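Local coordinates for lactococcus lactis MG1363 DpsA (Lactococcus lactis, PDB 1ZS3), which binds DNA and, as a member of the Dps family of dodecameric, ferritin-like proteins, probably protects the cell against oxidative stress, at residues H33-L38 against E70-I75; S76-D81 against F142-G147. All coordinates share one frame; numbering follows the deposited sequence.

The chain starts with a separate helix 5-23 and then enters helix 27-51, whose turn H33-L38 forms the first half of contact 1. It folds back into helix 55-81, where E70-I75 closes the first hairpin of the bundle. The next turn of that helix, S76-D81, opens contact 2, which closes only after helices 90-96 and 111-138, when helix 142-165 begins. The two contacts therefore follow one another in series, neither nested nor crossed. Helix 55-81 is common to both and runs antiparallel to each of its two partners. The contacts join directly where L35 CD1 meets L79 CD1 at 3.9 Å, so the apolar layer runs on from one into the other.

Contact 1 of 2, residues H33-L38 against E70-I75; sequences HVLSNL and EYFFKI
L38, which packs across to Y71 and F72, is held on its own helix by the bond from its N to V34 O, 2.9 Å long. No hydrogen bond links the two segments; this is an apolar seam between the first two helices of the ferritin-like four-helix bundle, running antiparallel at 152° with the axes of these short segments 9.6 Å apart. L35 lies opposite F72, their CA atoms 6.0 Å apart. The F72 ring does the reaching: its CG stands anti to the backbone N (chi1 -170°), which carries the ring across to helix 27-51 although CB itself does not point there. The ring comes in edge first, and L35 O lies in its plane, 3.3 Å from F72 CE2. The L35 side chain crosses that of F72 at about a right angle, with L35 CB against CE2 and L35 CD2 at 3.9 Å from F72 CD2. Toward the interior of the bundle, V34 and I75 both lean on L151 of helix 142-165, and L38 also touches Q125 of helix 111-138. Beyond the segments, the F72 ring makes an edge-to-face pair with F39 and packs on T46 of the second subunit, so it belongs to the core and to a subunit interface at once. With an alanine here, L35 and F39 would probably lose their aromatic partner and a gap would open between the two helices. L38 points toward the other helix, its CD1 lying 4.0 Å from F72 N and beside Y71 CB. Nearer the C-terminal end of E70-I75 the seam is purely aliphatic, L35 CD2 lying 4.2 Å from I75 CB.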
ATOM      1  N   HIS A  33     -16.576  32.890  15.841  1.00 44.51           N
ATOM      2  CA  HIS A  33     -15.539  33.735  15.345  1.00 45.78           C
ATOM      3  C   HIS A  33     -14.344  32.896  14.828  1.00 45.83           C
ATOM      4  O   HIS A  33     -13.631  33.280  13.880  1.00 45.50           O
ATOM      5  CB  HIS A  33     -15.074  34.604  16.477  1.00 46.75           C
ATOM      6  CG  HIS A  33     -16.019  35.720  16.883  1.00 50.60           C
ATOM      7  ND1 HIS A  33     -16.648  36.630  15.958  1.00 52.11           N
ATOM      8  CD2 HIS A  33     -16.335  36.170  18.126  1.00 51.56           C
ATOM      9  CE1 HIS A  33     -17.364  37.509  16.644  1.00 52.00           C
ATOM     10  NE2 HIS A  33     -17.148  37.302  17.944  1.00 51.69           N
ATOM     11  N   VAL A  34     -14.087  31.757  15.488  1.00 45.82           N
ATOM     12  CA  VAL A  34     -12.931  30.961  15.156  1.00 44.88           C
ATOM     13  C   VAL A  34     -13.226  30.331  13.835  1.00 43.97           C
ATOM     14  O   VAL A  34     -12.427  30.466  12.920  1.00 44.21           O
ATOM     15  CB  VAL A  34     -12.654  29.883  16.190  1.00 44.92           C
ATOM     16  CG1 VAL A  34     -11.642  28.919  15.659  1.00 46.02           C
ATOM     17  CG2 VAL A  34     -12.170  30.534  17.456  1.00 45.50           C
ATOM     18  N   LEU A  35     -14.420  29.745  13.729  1.00 42.10           N
ATOM     19  CA  LEU A  35     -14.854  29.077  12.512  1.00 41.78           C
ATOM     20  C   LEU A  35     -15.001  29.985  11.330  1.00 41.65           C
ATOM     21  O   LEU A  35     -14.865  29.546  10.175  1.00 40.92           O
ATOM     22  CB  LEU A  35     -16.231  28.448  12.712  1.00 41.45           C
ATOM     23  CG  LEU A  35     -16.272  27.267  13.658  1.00 41.85           C
ATOM     24  CD1 LEU A  35     -17.710  26.937  13.926  1.00 42.80           C
ATOM     25  CD2 LEU A  35     -15.547  26.079  13.014  1.00 42.62           C
ATOM     26  N   SER A  36     -15.329  31.241  11.606  1.00 41.48           N
ATOM     27  CA  SER A  36     -15.587  32.173  10.501  1.00 41.42           C
ATOM     28  C   SER A  36     -14.223  32.593  10.003  1.00 41.39           C
ATOM     29  O   SER A  36     -14.005  32.648   8.786  1.00 41.11           O
ATOM     30  CB  SER A  36     -16.475  33.364  10.865  1.00 41.33           C
ATOM     31  OG  SER A  36     -17.856  33.007  10.899  1.00 40.23           O
ATOM     32  N   ASN A  37     -13.335  32.892  10.949  1.00 41.03           N
ATOM     33  CA  ASN A  37     -11.939  33.129  10.641  1.00 41.73           C
ATOM     34  C   ASN A  37     -11.329  31.997   9.805  1.00 42.23           C
ATOM     35  O   ASN A  37     -10.596  32.258   8.855  1.00 42.25           O
ATOM     36  CB  ASN A  37     -11.118  33.364  11.921  1.00 42.11           C
ATOM     37  CG  ASN A  37     -11.371  34.749  12.540  1.00 42.45           C
ATOM     38  OD1 ASN A  37     -12.096  35.558  11.975  1.00 42.76           O
ATOM     39  ND2 ASN A  37     -10.801  34.999  13.722  1.00 43.09           N
ATOM     40  N   LEU A  38     -11.636  30.743  10.136  1.00 41.96           N
ATOM     41  CA  LEU A  38     -11.111  29.592   9.423  1.00 41.45           C
ATOM     42  C   LEU A  38     -11.461  29.699   7.957  1.00 42.18           C
ATOM     43  O   LEU A  38     -10.603  29.503   7.112  1.00 42.33           O
ATOM     44  CB  LEU A  38     -11.635  28.281   9.993  1.00 40.31           C
ATOM     45  CG  LEU A  38     -10.981  27.872  11.306  1.00 38.98           C
ATOM     46  CD1 LEU A  38     -11.724  26.681  11.819  1.00 38.86           C
ATOM     47  CD2 LEU A  38      -9.478  27.599  11.140  1.00 38.61           C
ATOM     48  N   GLU A  70     -10.421  21.422   7.028  1.00 38.63           N
ATOM     49  CA  GLU A  70     -10.413  20.203   7.792  1.00 39.43           C
ATOM     50  C   GLU A  70     -10.802  20.460   9.238  1.00 38.92           C
ATOM     51  O   GLU A  70     -11.505  19.653   9.853  1.00 37.95           O
ATOM     52  CB  GLU A  70      -9.038  19.570   7.754  1.00 40.63           C
ATOM     53  CG  GLU A  70      -8.917  18.287   6.930  1.00 45.15           C
ATOM     54  CD  GLU A  70      -7.455  17.821   6.799  1.00 48.98           C
ATOM     55  OE1 GLU A  70      -6.824  17.438   7.836  1.00 52.24           O
ATOM     56  OE2 GLU A  70      -6.930  17.853   5.664  1.00 49.17           O
ATOM     57  N   TYR A  71     -10.292  21.554   9.787  1.00 38.42           N
ATOM     58  CA  TYR A  71     -10.590  21.966  11.137  1.00 39.10           C
ATOM     59  C   TYR A  71     -12.004  22.554  11.179  1.00 39.41           C
ATOM     60  O   TYR A  71     -12.680  22.459  12.197  1.00 39.74           O
ATOM     61  CB  TYR A  71      -9.540  22.978  11.648  1.00 39.33           C
ATOM     62  CG  TYR A  71      -8.304  22.301  12.170  1.00 39.97           C
ATOM     63  CD1 TYR A  71      -8.393  21.421  13.215  1.00 39.64           C
ATOM     64  CD2 TYR A  71      -7.054  22.517  11.594  1.00 39.83           C
ATOM     65  CE1 TYR A  71      -7.300  20.782  13.686  1.00 40.10           C
ATOM     66  CE2 TYR A  71      -5.939  21.868  12.071  1.00 39.13           C
ATOM     67  CZ  TYR A  71      -6.082  20.986  13.112  1.00 39.32           C
ATOM     68  OH  TYR A  71      -5.026  20.287  13.642  1.00 42.01           O
ATOM     69  N   PHE A  72     -12.449  23.172  10.069  1.00 38.69           N
ATOM     70  CA  PHE A  72     -13.795  23.685   9.982  1.00 38.53           C
ATOM     71  C   PHE A  72     -14.751  22.539  10.263  1.00 38.39           C
ATOM     72  O   PHE A  72     -15.591  22.634  11.173  1.00 37.84           O
ATOM     73  CB  PHE A  72     -14.085  24.342   8.625  1.00 38.78           C
ATOM     74  CG  PHE A  72     -15.374  25.067   8.597  1.00 38.71           C
ATOM     75  CD1 PHE A  72     -16.534  24.422   8.176  1.00 39.42           C
ATOM     76  CD2 PHE A  72     -15.468  26.357   9.092  1.00 40.84           C
ATOM     77  CE1 PHE A  72     -17.777  25.089   8.157  1.00 40.58           C
ATOM     78  CE2 PHE A  72     -16.705  27.042   9.086  1.00 42.16           C
ATOM     79  CZ  PHE A  72     -17.860  26.408   8.615  1.00 41.64           C
ATOM     80  N   PHE A  73     -14.641  21.431   9.518  1.00 38.43           N
ATOM     81  CA  PHE A  73     -15.541  20.281   9.692  1.00 37.82           C
ATOM     82  C   PHE A  73     -15.317  19.574  11.043  1.00 38.03           C
ATOM     83  O   PHE A  73     -16.241  19.041  11.634  1.00 37.98           O
ATOM     84  CB  PHE A  73     -15.376  19.255   8.563  1.00 36.79           C
ATOM     85  CG  PHE A  73     -15.989  19.672   7.247  1.00 37.38           C
ATOM     86  CD1 PHE A  73     -15.176  20.069   6.180  1.00 36.10           C
ATOM     87  CD2 PHE A  73     -17.367  19.672   7.068  1.00 38.46           C
ATOM     88  CE1 PHE A  73     -15.728  20.453   4.984  1.00 35.54           C
ATOM     89  CE2 PHE A  73     -17.935  20.090   5.854  1.00 37.43           C
ATOM     90  CZ  PHE A  73     -17.109  20.471   4.811  1.00 36.08           C
ATOM     91  N   LYS A  74     -14.097  19.607  11.555  1.00 38.33           N
ATOM     92  CA  LYS A  74     -13.798  18.785  12.705  1.00 39.17           C
ATOM     93  C   LYS A  74     -14.457  19.413  13.943  1.00 38.63           C
ATOM     94  O   LYS A  74     -15.043  18.717  14.772  1.00 38.12           O
ATOM     95  CB  LYS A  74     -12.291  18.591  12.874  1.00 39.65           C
ATOM     96  CG  LYS A  74     -11.910  17.505  13.840  1.00 43.89           C
ATOM     97  CD  LYS A  74     -10.604  17.842  14.612  1.00 48.65           C
ATOM     98  CE  LYS A  74      -9.717  16.572  14.869  1.00 51.12           C
ATOM     99  NZ  LYS A  74      -8.865  16.716  16.114  1.00 52.48           N
ATOM    100  N   ILE A  75     -14.305  20.726  14.060  1.00 38.29           N
ATOM    101  CA  ILE A  75     -14.815  21.502  15.172  1.00 37.79           C
ATOM    102  C   ILE A  75     -16.325  21.712  15.129  1.00 36.78           C
ATOM    103  O   ILE A  75     -16.976  21.737  16.178  1.00 35.43           O
ATOM    104  CB  ILE A  75     -14.047  22.810  15.252  1.00 37.98           C
ATOM    105  CG1 ILE A  75     -12.555  22.491  15.415  1.00 37.77           C
ATOM    106  CG2 ILE A  75     -14.475  23.636  16.473  1.00 39.90           C
ATOM    107  CD1 ILE A  75     -11.763  23.679  15.681  1.00 38.59           C
TER

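Contact 2 of 2, residues S76-D81 against F142-G147; sequences SDLLLD and FALAAG
L78 and L79 are the two side chains of S76-D81 that meet F142-G147, through A143, L144 and G147. They join the C-terminal part of helix 55-81 to the first turns of helix 142-165, an antiparallel pair in the ferritin-like four-helix bundle; the short axes lie 9.3 Å apart at 167°. Before them in sequence, S76 points away from F142-G147 and its OG bonds back to F72 O one turn earlier. D77 OD2 forms salt bridges with R62 of the second subunit and R160 of the third, and D81 OD1 adds another to the same R160, so this part of the helix is tied into two interfaces of the dodecamer. L78 is the main wedge. Its CA lies 5.5 Å from that of L144, and its CB meets L144 CD1 at 3.6 Å. Farther out the branches divide: CD1 lies 3.9 Å from G147 CA and equally near A143 O, while CD2 touches A143 CB at 4.0 Å. The leucine tip thus fits over one turn of helix 142-165, between A143 and G147, whose backbones are already joined by the bond from G147 N to A143 O. L79 follows on the side facing the bundle core. Its branched end swings closer to helix 142-165 than its CB direction suggests, and it packs as well on L31 and L35 of helix 27-51, making a three-helix junction with L144, which touches L31 too. L144 answers both leucines, its chain passing that of L79 obliquely: its CG is anti to the backbone N (chi1 -179°), directing its branches across the interface, CD1 set between L78 CB and L79 CG, and CD2 lying 3.9 Å from L79 CD2.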
ATOM      1  N   SER A  76     -16.853  21.842  13.917  1.00 35.66           N
ATOM      2  CA  SER A  76     -18.252  21.972  13.684  1.00 34.91           C
ATOM      3  C   SER A  76     -18.869  20.741  14.211  1.00 35.01           C
ATOM      4  O   SER A  76     -19.843  20.800  14.942  1.00 36.13           O
ATOM      5  CB  SER A  76     -18.602  22.182  12.212  1.00 34.70           C
ATOM      6  OG  SER A  76     -18.175  23.470  11.798  1.00 34.70           O
ATOM      7  N   ASP A  77     -18.316  19.610  13.808  1.00 35.52           N
ATOM      8  CA  ASP A  77     -18.826  18.306  14.242  1.00 35.14           C
ATOM      9  C   ASP A  77     -18.738  18.190  15.722  1.00 34.58           C
ATOM     10  O   ASP A  77     -19.643  17.611  16.323  1.00 34.31           O
ATOM     11  CB  ASP A  77     -18.055  17.163  13.614  1.00 34.70           C
ATOM     12  CG  ASP A  77     -18.540  16.853  12.266  1.00 36.47           C
ATOM     13  OD1 ASP A  77     -17.799  16.315  11.443  1.00 39.75           O
ATOM     14  OD2 ASP A  77     -19.687  17.123  11.911  1.00 39.00           O
ATOM     15  N   LEU A  78     -17.660  18.718  16.323  1.00 33.34           N
ATOM     16  CA  LEU A  78     -17.497  18.548  17.744  1.00 33.32           C
ATOM     17  C   LEU A  78     -18.602  19.352  18.432  1.00 35.20           C
ATOM     18  O   LEU A  78     -19.149  18.899  19.441  1.00 35.06           O
ATOM     19  CB  LEU A  78     -16.123  19.025  18.195  1.00 32.55           C
ATOM     20  CG  LEU A  78     -15.015  17.988  18.023  1.00 31.63           C
ATOM     21  CD1 LEU A  78     -13.654  18.601  18.281  1.00 31.41           C
ATOM     22  CD2 LEU A  78     -15.193  16.778  18.939  1.00 32.46           C
ATOM     23  N   LEU A  79     -18.906  20.518  17.870  1.00 36.50           N
ATOM     24  CA  LEU A  79     -19.956  21.424  18.410  1.00 36.41           C
ATOM     25  C   LEU A  79     -21.334  20.821  18.259  1.00 36.94           C
ATOM     26  O   LEU A  79     -22.038  20.680  19.226  1.00 37.47           O
ATOM     27  CB  LEU A  79     -19.891  22.791  17.702  1.00 36.75           C
ATOM     28  CG  LEU A  79     -18.844  23.831  18.209  1.00 37.29           C
ATOM     29  CD1 LEU A  79     -18.648  24.928  17.156  1.00 37.37           C
ATOM     30  CD2 LEU A  79     -19.240  24.453  19.530  1.00 37.68           C
ATOM     31  N   LEU A  80     -21.733  20.477  17.049  1.00 37.56           N
ATOM     32  CA  LEU A  80     -23.005  19.796  16.846  1.00 38.44           C
ATOM     33  C   LEU A  80     -23.169  18.572  17.737  1.00 39.67           C
ATOM     34  O   LEU A  80     -24.275  18.119  17.988  1.00 41.85           O
ATOM     35  CB  LEU A  80     -23.186  19.390  15.374  1.00 38.37           C
ATOM     36  CG  LEU A  80     -23.934  20.416  14.496  1.00 38.55           C
ATOM     37  CD1 LEU A  80     -23.048  21.573  14.171  1.00 40.08           C
ATOM     38  CD2 LEU A  80     -24.464  19.819  13.232  1.00 38.57           C
ATOM     39  N   ASP A  81     -22.059  17.989  18.169  1.00 40.36           N
ATOM     40  CA  ASP A  81     -22.031  16.760  18.948  1.00 40.49           C
ATOM     41  C   ASP A  81     -22.427  17.145  20.336  1.00 41.02           C
ATOM     42  O   ASP A  81     -22.988  16.360  21.080  1.00 40.50           O
ATOM     43  CB  ASP A  81     -20.611  16.148  18.976  1.00 40.54           C
ATOM     44  CG  ASP A  81     -20.326  15.194  17.822  1.00 38.17           C
ATOM     45  OD1 ASP A  81     -21.220  14.875  17.015  1.00 34.56           O
ATOM     46  OD2 ASP A  81     -19.190  14.707  17.689  1.00 38.03           O
ATOM     47  N   PHE A 142     -15.519  18.495  26.998  1.00 36.17           N
ATOM     48  CA  PHE A 142     -14.100  18.067  26.998  1.00 37.16           C
ATOM     49  C   PHE A 142     -13.503  17.707  25.624  1.00 36.52           C
ATOM     50  O   PHE A 142     -12.344  18.001  25.362  1.00 36.03           O
ATOM     51  CB  PHE A 142     -13.852  16.873  27.894  1.00 37.47           C
ATOM     52  CG  PHE A 142     -14.576  16.908  29.178  1.00 40.49           C
ATOM     53  CD1 PHE A 142     -15.750  16.161  29.346  1.00 42.60           C
ATOM     54  CD2 PHE A 142     -14.077  17.608  30.249  1.00 42.74           C
ATOM     55  CE1 PHE A 142     -16.397  16.130  30.541  1.00 43.16           C
ATOM     56  CE2 PHE A 142     -14.737  17.582  31.452  1.00 44.23           C
ATOM     57  CZ  PHE A 142     -15.894  16.834  31.589  1.00 43.76           C
ATOM     58  N   ALA A 143     -14.262  16.993  24.795  1.00 36.00           N
ATOM     59  CA  ALA A 143     -13.786  16.581  23.465  1.00 35.32           C
ATOM     60  C   ALA A 143     -13.550  17.820  22.628  1.00 34.84           C
ATOM     61  O   ALA A 143     -12.551  17.922  21.948  1.00 34.99           O
ATOM     62  CB  ALA A 143     -14.762  15.636  22.780  1.00 34.58           C
ATOM     63  N   LEU A 144     -14.468  18.759  22.681  1.00 35.21           N
ATOM     64  CA  LEU A 144     -14.330  20.007  21.960  1.00 34.76           C
ATOM     65  C   LEU A 144     -13.063  20.718  22.400  1.00 33.40           C
ATOM     66  O   LEU A 144     -12.327  21.246  21.602  1.00 30.95           O
ATOM     67  CB  LEU A 144     -15.521  20.900  22.245  1.00 35.69           C
ATOM     68  CG  LEU A 144     -15.568  22.260  21.544  1.00 37.92           C
ATOM     69  CD1 LEU A 144     -15.739  22.096  20.078  1.00 39.44           C
ATOM     70  CD2 LEU A 144     -16.697  23.090  22.106  1.00 39.54           C
ATOM     71  N   ALA A 145     -12.822  20.736  23.709  1.00 33.23           N
ATOM     72  CA  ALA A 145     -11.685  21.437  24.235  1.00 33.33           C
ATOM     73  C   ALA A 145     -10.428  20.867  23.586  1.00 33.48           C
ATOM     74  O   ALA A 145      -9.569  21.628  23.145  1.00 34.16           O
ATOM     75  CB  ALA A 145     -11.634  21.330  25.765  1.00 32.83           C
ATOM     76  N   ALA A 146     -10.334  19.539  23.499  1.00 33.35           N
ATOM     77  CA  ALA A 146      -9.204  18.839  22.917  1.00 32.65           C
ATOM     78  C   ALA A 146      -8.992  19.209  21.438  1.00 32.76           C
ATOM     79  O   ALA A 146      -7.857  19.483  21.022  1.00 32.28           O
ATOM     80  CB  ALA A 146      -9.395  17.359  23.060  1.00 32.58           C
ATOM     81  N   GLY A 147     -10.071  19.193  20.643  1.00 32.33           N
ATOM     82  CA  GLY A 147     -10.024  19.614  19.247  1.00 32.19           C
ATOM     83  C   GLY A 147      -9.488  21.036  19.102  1.00 32.71           C
ATOM     84  O   GLY A 147      -8.713  21.319  18.220  1.00 33.98           O
TER